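PDB 6TZ0: viral structural protein 4 from Bombyx mori cytoplasmic polyhedrosis virus, which binds GTP and, as a structural protein found with the viral RNA-dependent RNA polymerase, probably serves RNA synthesis inside the particle. Local coordinates for residues Leu18-Pro22 / Leu198-Lys203; Asn212-Pro216 / Tyr243-Tyr248; Pro223-Phe229 / Glu247-Tyr253. All coordinates share one frame; numbering follows the deposited sequence.

Interaction 1: Leu18-Pro22 / Leu198-Lys203; sequences LYLRP and LRSYFK
R21 reaches the end of helix 196-201 because its CG stands anti to the backbone N (chi1 -172°) and the chain then folds back at chi3 (-68°), whereas F202 swings its CG beside the backbone N (chi1 -69°), placing one face of its ring against L18. NH2 of R21 is shared between two carbonyls in weak, bent hydrogen bonds, R199 O (2.7 Å) and F202 O (2.9 Å), while S200 O lies over one face of the guanidinium without a bond. Between the two segments L20 and F202 form a single antiparallel bridge, a non-hydrogen-bonded pair flanked by K203 N to Y19 O (2.7 Å) and a weak bond from R21 N to Y201 O. K203 bends at its last torsion to send NZ to L20 O, a weak bond of 2.8 Å. On the apolar side L18 CD2 sits over the centre of the F202 ring, 3.8 Å from its centroid, in a CH-pi contact, and touches L198 CD2 at 3.7 Å, with F159 of strand 157-159 beside both leucines. The contact thus pairs a greasy face with a polar one, where the R21 cation beside the last helix carbonyls is probably favourable with the helix dipole.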
# COMPACT_ATOMS: atom_id res chain seq x y z
N LEU B 18 46.91 19.39 -3.02
CA LEU B 18 46.76 20.71 -2.44
C LEU B 18 47.53 20.77 -1.13
O LEU B 18 47.29 19.97 -0.23
CB LEU B 18 45.28 21.03 -2.19
CG LEU B 18 44.34 21.55 -3.27
CD1 LEU B 18 44.08 20.54 -4.35
CD2 LEU B 18 43.04 21.84 -2.59
N TYR B 19 48.46 21.72 -1.03
CA TYR B 19 49.31 21.88 0.13
C TYR B 19 49.09 23.25 0.73
O TYR B 19 49.00 24.25 0.01
CB TYR B 19 50.77 21.72 -0.27
CG TYR B 19 51.15 20.31 -0.61
CD1 TYR B 19 50.47 19.25 -0.07
CD2 TYR B 19 52.14 20.04 -1.52
CE1 TYR B 19 50.81 17.96 -0.39
CE2 TYR B 19 52.48 18.75 -1.85
CZ TYR B 19 51.80 17.71 -1.27
OH TYR B 19 52.11 16.41 -1.58
N LEU B 20 48.99 23.31 2.06
CA LEU B 20 48.76 24.58 2.74
C LEU B 20 49.96 25.50 2.60
O LEU B 20 51.11 25.07 2.73
CB LEU B 20 48.44 24.36 4.22
CG LEU B 20 47.05 23.84 4.60
CD1 LEU B 20 46.99 23.55 6.08
CD2 LEU B 20 46.00 24.86 4.22
N ARG B 21 49.68 26.75 2.32
CA ARG B 21 50.71 27.77 2.26
C ARG B 21 51.16 28.09 3.68
O ARG B 21 50.31 28.22 4.57
CB ARG B 21 50.13 28.99 1.54
CG ARG B 21 51.11 30.08 1.21
CD ARG B 21 50.46 31.11 0.32
NE ARG B 21 50.17 30.55 -0.99
CZ ARG B 21 49.48 31.19 -1.93
NH1 ARG B 21 49.01 32.41 -1.69
NH2 ARG B 21 49.25 30.61 -3.10
N PRO B 22 52.46 28.20 3.94
CA PRO B 22 52.94 28.27 5.32
C PRO B 22 52.60 29.59 6.00
O PRO B 22 52.29 30.60 5.36
CB PRO B 22 54.45 28.10 5.19
CG PRO B 22 54.76 28.56 3.82
CD PRO B 22 53.58 28.16 2.99
N LEU B 198 41.48 28.26 -4.08
CA LEU B 198 42.58 27.31 -4.14
C LEU B 198 43.89 27.98 -4.52
O LEU B 198 44.95 27.43 -4.21
CB LEU B 198 42.25 26.20 -5.14
CG LEU B 198 40.99 25.39 -4.83
CD1 LEU B 198 40.77 24.30 -5.86
CD2 LEU B 198 41.02 24.82 -3.43
N ARG B 199 43.85 29.15 -5.16
CA ARG B 199 45.07 29.91 -5.39
C ARG B 199 45.46 30.69 -4.15
O ARG B 199 46.65 30.84 -3.85
CB ARG B 199 44.89 30.86 -6.57
CG ARG B 199 46.15 31.55 -7.03
CD ARG B 199 45.83 32.67 -8.01
NE ARG B 199 45.22 32.19 -9.24
CZ ARG B 199 45.91 31.82 -10.31
NH1 ARG B 199 45.27 31.40 -11.39
NH2 ARG B 199 47.23 31.87 -10.29
N SER B 200 44.47 31.19 -3.41
CA SER B 200 44.76 32.04 -2.26
C SER B 200 45.17 31.25 -1.03
O SER B 200 46.00 31.73 -0.24
CB SER B 200 43.54 32.90 -1.93
OG SER B 200 42.46 32.09 -1.51
N TYR B 201 44.64 30.04 -0.84
CA TYR B 201 44.88 29.28 0.38
C TYR B 201 45.95 28.21 0.24
O TYR B 201 46.60 27.87 1.23
CB TYR B 201 43.58 28.61 0.84
CG TYR B 201 42.59 29.56 1.46
CD1 TYR B 201 43.00 30.69 2.13
CD2 TYR B 201 41.23 29.35 1.32
CE1 TYR B 201 42.09 31.56 2.69
CE2 TYR B 201 40.31 30.21 1.86
CZ TYR B 201 40.74 31.31 2.54
OH TYR B 201 39.83 32.18 3.09
N PHE B 202 46.16 27.68 -0.95
CA PHE B 202 47.04 26.55 -1.15
C PHE B 202 48.23 26.93 -2.03
O PHE B 202 48.24 27.98 -2.66
CB PHE B 202 46.28 25.37 -1.76
CG PHE B 202 45.28 24.75 -0.84
CD1 PHE B 202 45.68 23.83 0.11
CD2 PHE B 202 43.94 25.10 -0.90
CE1 PHE B 202 44.77 23.27 0.97
CE2 PHE B 202 43.03 24.53 -0.05
CZ PHE B 202 43.44 23.62 0.89
N LYS B 203 49.23 26.06 -2.04
CA LYS B 203 50.33 26.21 -2.98
C LYS B 203 49.86 25.87 -4.39
O LYS B 203 49.15 24.89 -4.60
CB LYS B 203 51.49 25.30 -2.60
CG LYS B 203 52.20 25.66 -1.33
CD LYS B 203 53.34 24.71 -1.09
CE LYS B 203 54.24 25.17 0.03
NZ LYS B 203 53.55 25.12 1.33

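Interaction 2: Asn212-Pro216 / Tyr243-Tyr248; sequences NLAAP and YGYGEY
P216 meets Y245 where the loop joining parallel strands 204-208 and 226-230 passes over the loop that leaves helix 236-242, so the contact ties two connections of one small alpha/beta unit. The proline lies over one face of the Y245 ring, offset toward its rim, with CD 3.9 Å from the ring centroid in a CH-pi contact. Its CD also approaches Y243 O, while CB reaches the hydroxyl end of Y248, 3.3 Å from OH, approaching that ring obliquely with CE2 at 3.7 Å, so one pyrrolidine is shared by two tyrosines. Further along, L213 lies over a face of the Y243 ring, CG 4.2 Å from the centroid; a chi1 of 170° swings the leucine side chain away from its own N, and the two side chains cross at about a right angle. The hydroxyl of Y243 has its partner outside the loops, in R234. Behind this layer I239 of helix 236-242 touches both L213 and Y245, which places the leucine and the tyrosine against the helix. The polar link across the contact comes from the far end of Y245: its OH donates to A214 O at 2.7 Å, from a position tilted 28° out of the carbonyl plane.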
# COMPACT_ATOMS: atom_id res chain seq x y z
N ASN B 212 60.22 20.96 -20.07
CA ASN B 212 60.15 22.06 -19.12
C ASN B 212 61.35 22.09 -18.18
O ASN B 212 61.63 23.13 -17.59
CB ASN B 212 58.87 21.90 -18.29
CG ASN B 212 58.44 23.16 -17.60
OD1 ASN B 212 59.01 24.23 -17.80
ND2 ASN B 212 57.43 23.05 -16.75
N LEU B 213 62.06 20.98 -18.07
CA LEU B 213 62.92 20.70 -16.92
C LEU B 213 64.16 21.58 -16.89
O LEU B 213 64.99 21.55 -17.80
CB LEU B 213 63.29 19.22 -16.92
CG LEU B 213 64.35 18.73 -15.97
CD1 LEU B 213 63.89 17.49 -15.31
CD2 LEU B 213 65.51 18.36 -16.85
N ALA B 214 64.30 22.34 -15.80
CA ALA B 214 65.47 23.14 -15.52
C ALA B 214 65.52 23.40 -14.02
O ALA B 214 64.67 22.92 -13.27
CB ALA B 214 65.45 24.46 -16.31
N ALA B 215 66.53 24.15 -13.59
CA ALA B 215 66.64 24.57 -12.21
C ALA B 215 65.51 25.54 -11.86
O ALA B 215 65.00 26.24 -12.74
CB ALA B 215 68.00 25.24 -11.99
N PRO B 216 65.08 25.59 -10.60
CA PRO B 216 63.94 26.46 -10.25
C PRO B 216 64.26 27.94 -10.28
O PRO B 216 63.33 28.75 -10.21
CB PRO B 216 63.58 26.01 -8.83
CG PRO B 216 64.82 25.48 -8.29
CD PRO B 216 65.52 24.82 -9.42
N TYR B 243 68.78 18.90 -9.76
CA TYR B 243 68.31 20.16 -10.32
C TYR B 243 67.97 21.18 -9.25
O TYR B 243 67.46 22.25 -9.58
CB TYR B 243 67.09 19.90 -11.21
CG TYR B 243 67.43 19.09 -12.43
CD1 TYR B 243 67.98 19.69 -13.56
CD2 TYR B 243 67.24 17.72 -12.44
CE1 TYR B 243 68.30 18.95 -14.66
CE2 TYR B 243 67.57 16.97 -13.55
CZ TYR B 243 68.10 17.59 -14.65
OH TYR B 243 68.42 16.85 -15.76
N GLY B 244 68.25 20.90 -7.99
CA GLY B 244 68.09 21.90 -6.95
C GLY B 244 66.68 22.11 -6.46
O GLY B 244 66.30 23.23 -6.12
N TYR B 245 65.89 21.04 -6.39
CA TYR B 245 64.52 21.10 -5.89
C TYR B 245 64.43 20.52 -4.48
O TYR B 245 63.45 19.87 -4.12
CB TYR B 245 63.58 20.37 -6.84
CG TYR B 245 63.31 21.12 -8.12
CD1 TYR B 245 62.28 22.04 -8.19
CD2 TYR B 245 64.11 20.95 -9.24
CE1 TYR B 245 62.02 22.74 -9.34
CE2 TYR B 245 63.86 21.64 -10.40
CZ TYR B 245 62.82 22.54 -10.45
OH TYR B 245 62.57 23.24 -11.60
N GLY B 246 65.45 20.78 -3.66
CA GLY B 246 65.53 20.16 -2.35
C GLY B 246 64.56 20.72 -1.34
O GLY B 246 64.01 19.98 -0.53
N GLU B 247 64.34 22.03 -1.36
CA GLU B 247 63.44 22.64 -0.39
C GLU B 247 61.99 22.61 -0.82
O GLU B 247 61.14 23.12 -0.08
CB GLU B 247 63.84 24.09 -0.12
CG GLU B 247 65.15 24.26 0.63
CD GLU B 247 65.43 25.72 0.94
OE1 GLU B 247 64.66 26.59 0.47
OE2 GLU B 247 66.42 25.99 1.64
N TYR B 248 61.67 22.05 -1.97
CA TYR B 248 60.29 22.08 -2.42
C TYR B 248 59.59 20.80 -1.99
O TYR B 248 60.22 19.80 -1.65
CB TYR B 248 60.17 22.25 -3.94
CG TYR B 248 60.65 23.56 -4.54
CD1 TYR B 248 61.20 24.57 -3.77
CD2 TYR B 248 60.48 23.82 -5.88
CE1 TYR B 248 61.62 25.75 -4.34
CE2 TYR B 248 60.89 25.00 -6.45
CZ TYR B 248 61.46 25.96 -5.67
OH TYR B 248 61.88 27.15 -6.20

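Interaction 3: Pro223-Phe229 / Glu247-Tyr253; sequences PMTRSIF and EYVFIRY
I228 and F250 lie side by side and point the same way, the isoleucine presenting CG2 to one face of the phenylalanine ring. CG2 stands 4.1 Å from the F250 centroid, displaced toward the rim, in a CH-pi contact. The ring also forms a cation-pi pair with R240 of helix 236-242. The CG1 branch of I228 turns to another aromatic: it meets Y248 at the ring edge, near its plane, 3.6 Å from CD2, and the two side chains cross at a slant. P223 approaches the other side of that ring obliquely, its CG 3.5 Å from Y248 CE1, so the tyrosine is gripped between a proline and an aliphatic branch. The I228-F250 pairing goes with the backbone, where the two form a single parallel bridge. I228 N donates to V249 O (3.0 Å), and I251 N donates to I228 O (2.8 Å). Strand 226-230 already pairs in parallel with 204-208; residues 249-251 add a short parallel pairing along its other edge, and with helix 236-242 between them the connection resembles a beta-alpha-beta crossover. Toward the end of the pairing F229 lays CB against I251 CD1 at 3.6 Å. Its chi1 of 173° carries the ring on to Y253, which it meets obliquely with the planes at 76°; F229 CE1 comes near the plane of the Y253 ring at its edge, 3.5 Å from CD2. S227 OG touches the CG2 methyl of I251 (3.6 Å).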
# COMPACT_ATOMS: atom_id res chain seq x y z
N PRO B 223 59.97 28.06 -2.47
CA PRO B 223 59.39 26.95 -1.70
C PRO B 223 58.07 27.31 -1.05
O PRO B 223 57.20 26.44 -0.94
CB PRO B 223 60.45 26.66 -0.64
CG PRO B 223 61.69 27.23 -1.16
CD PRO B 223 61.30 28.43 -1.96
N MET B 224 57.88 28.56 -0.65
CA MET B 224 56.73 28.98 0.12
C MET B 224 55.52 29.29 -0.74
O MET B 224 54.51 29.77 -0.21
CB MET B 224 57.09 30.20 0.96
CG MET B 224 58.11 29.93 2.04
SD MET B 224 59.78 29.77 1.38
CE MET B 224 60.75 29.84 2.88
N THR B 225 55.58 29.06 -2.03
CA THR B 225 54.48 29.44 -2.90
C THR B 225 54.02 28.30 -3.81
O THR B 225 52.83 28.16 -4.05
CB THR B 225 54.91 30.67 -3.73
OG1 THR B 225 55.31 31.71 -2.83
CG2 THR B 225 53.78 31.19 -4.61
N ARG B 226 54.94 27.47 -4.29
CA ARG B 226 54.63 26.50 -5.32
C ARG B 226 54.93 25.09 -4.83
O ARG B 226 55.84 24.88 -4.02
CB ARG B 226 55.43 26.79 -6.59
CG ARG B 226 55.26 28.20 -7.13
CD ARG B 226 53.87 28.46 -7.66
NE ARG B 226 53.54 27.72 -8.87
CZ ARG B 226 53.74 28.18 -10.10
NH1 ARG B 226 54.29 29.37 -10.27
NH2 ARG B 226 53.40 27.45 -11.15
N SER B 227 54.16 24.14 -5.33
CA SER B 227 54.42 22.72 -5.15
C SER B 227 54.77 22.12 -6.50
O SER B 227 54.53 22.72 -7.55
CB SER B 227 53.22 22.02 -4.52
OG SER B 227 52.10 22.06 -5.38
N ILE B 228 55.35 20.93 -6.48
CA ILE B 228 55.98 20.36 -7.66
C ILE B 228 55.25 19.09 -8.08
O ILE B 228 55.07 18.18 -7.27
CB ILE B 228 57.47 20.07 -7.41
CG1 ILE B 228 58.20 21.37 -7.11
CG2 ILE B 228 58.10 19.35 -8.57
CD1 ILE B 228 58.13 22.37 -8.24
N PHE B 229 54.85 19.03 -9.34
CA PHE B 229 54.32 17.83 -9.96
C PHE B 229 55.37 17.26 -10.91
O PHE B 229 55.55 17.77 -12.02
CB PHE B 229 53.00 18.13 -10.66
CG PHE B 229 52.47 16.98 -11.45
CD1 PHE B 229 52.21 15.77 -10.85
CD2 PHE B 229 52.15 17.15 -12.78
CE1 PHE B 229 51.71 14.72 -11.59
CE2 PHE B 229 51.63 16.10 -13.52
CZ PHE B 229 51.41 14.89 -12.92
N GLU B 247 64.34 22.03 -1.36
CA GLU B 247 63.44 22.64 -0.39
C GLU B 247 61.99 22.61 -0.82
O GLU B 247 61.14 23.12 -0.08
CB GLU B 247 63.84 24.09 -0.12
CG GLU B 247 65.15 24.26 0.63
CD GLU B 247 65.43 25.72 0.94
OE1 GLU B 247 64.66 26.59 0.47
OE2 GLU B 247 66.42 25.99 1.64
N TYR B 248 61.67 22.05 -1.97
CA TYR B 248 60.29 22.08 -2.42
C TYR B 248 59.59 20.80 -1.99
O TYR B 248 60.22 19.80 -1.65
CB TYR B 248 60.17 22.25 -3.94
CG TYR B 248 60.65 23.56 -4.54
CD1 TYR B 248 61.20 24.57 -3.77
CD2 TYR B 248 60.48 23.82 -5.88
CE1 TYR B 248 61.62 25.75 -4.34
CE2 TYR B 248 60.89 25.00 -6.45
CZ TYR B 248 61.46 25.96 -5.67
OH TYR B 248 61.88 27.15 -6.20
N VAL B 249 58.26 20.85 -2.00
CA VAL B 249 57.44 19.70 -1.67
C VAL B 249 56.83 19.16 -2.96
O VAL B 249 56.41 19.93 -3.83
CB VAL B 249 56.39 20.06 -0.60
CG1 VAL B 249 55.48 21.18 -1.04
CG2 VAL B 249 55.61 18.84 -0.16
N PHE B 250 56.84 17.84 -3.12
CA PHE B 250 56.38 17.21 -4.34
C PHE B 250 55.00 16.62 -4.09
O PHE B 250 54.78 15.98 -3.06
CB PHE B 250 57.30 16.09 -4.85
CG PHE B 250 58.67 16.52 -5.34
CD1 PHE B 250 59.13 17.82 -5.22
CD2 PHE B 250 59.45 15.62 -6.03
CE1 PHE B 250 60.36 18.19 -5.70
CE2 PHE B 250 60.69 15.98 -6.53
CZ PHE B 250 61.14 17.27 -6.36
N ILE B 251 54.08 16.83 -5.02
CA ILE B 251 52.77 16.21 -4.88
C ILE B 251 52.87 14.76 -5.33
O ILE B 251 53.66 14.41 -6.21
CB ILE B 251 51.69 17.00 -5.65
CG1 ILE B 251 51.86 16.92 -7.15
CG2 ILE B 251 51.75 18.46 -5.30
CD1 ILE B 251 50.72 17.56 -7.87
N ARG B 252 52.09 13.89 -4.70
CA ARG B 252 52.23 12.45 -4.87
C ARG B 252 50.92 11.86 -5.35
O ARG B 252 49.90 11.97 -4.68
CB ARG B 252 52.66 11.79 -3.56
CG ARG B 252 54.07 12.17 -3.14
CD ARG B 252 54.52 11.34 -1.96
NE ARG B 252 53.69 11.56 -0.79
CZ ARG B 252 53.90 12.52 0.11
NH1 ARG B 252 54.91 13.36 -0.05
NH2 ARG B 252 53.09 12.65 1.15
N TYR B 253 50.97 11.23 -6.52
CA TYR B 253 49.83 10.51 -7.06
C TYR B 253 50.18 9.03 -7.18
O TYR B 253 51.33 8.67 -7.40
CB TYR B 253 49.43 11.03 -8.42
CG TYR B 253 48.93 12.44 -8.43
CD1 TYR B 253 47.75 12.78 -7.78
CD2 TYR B 253 49.57 13.42 -9.16
CE1 TYR B 253 47.26 14.06 -7.80
CE2 TYR B 253 49.08 14.70 -9.21
CZ TYR B 253 47.94 15.02 -8.52
OH TYR B 253 47.46 16.31 -8.56

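In the fold
Interactions 2 and 3 share E247 and Y248 and hold the same small alpha/beta unit, one at its loops and the other along strand 226-230; their centres are about 10 Å apart. Interaction 1 brings the N-terminal segment and helix 196-201 against this unit and touches interaction 3, where Y19 OH probably bonds to F250 O. About half the touching residues are buried in interactions 1 and 3 (6 of 11, 5 of 10), fewer in interaction 2 (3 of 8), the most peripheral. Backbone pairing is antiparallel in interaction 1 and parallel in interaction 3; interaction 2, without it, combines proline and leucine packing on tyrosines with one hydroxyl-to-carbonyl bond. Only in interaction 1 do charged side chains make hydrogen bonds from one segment to the other.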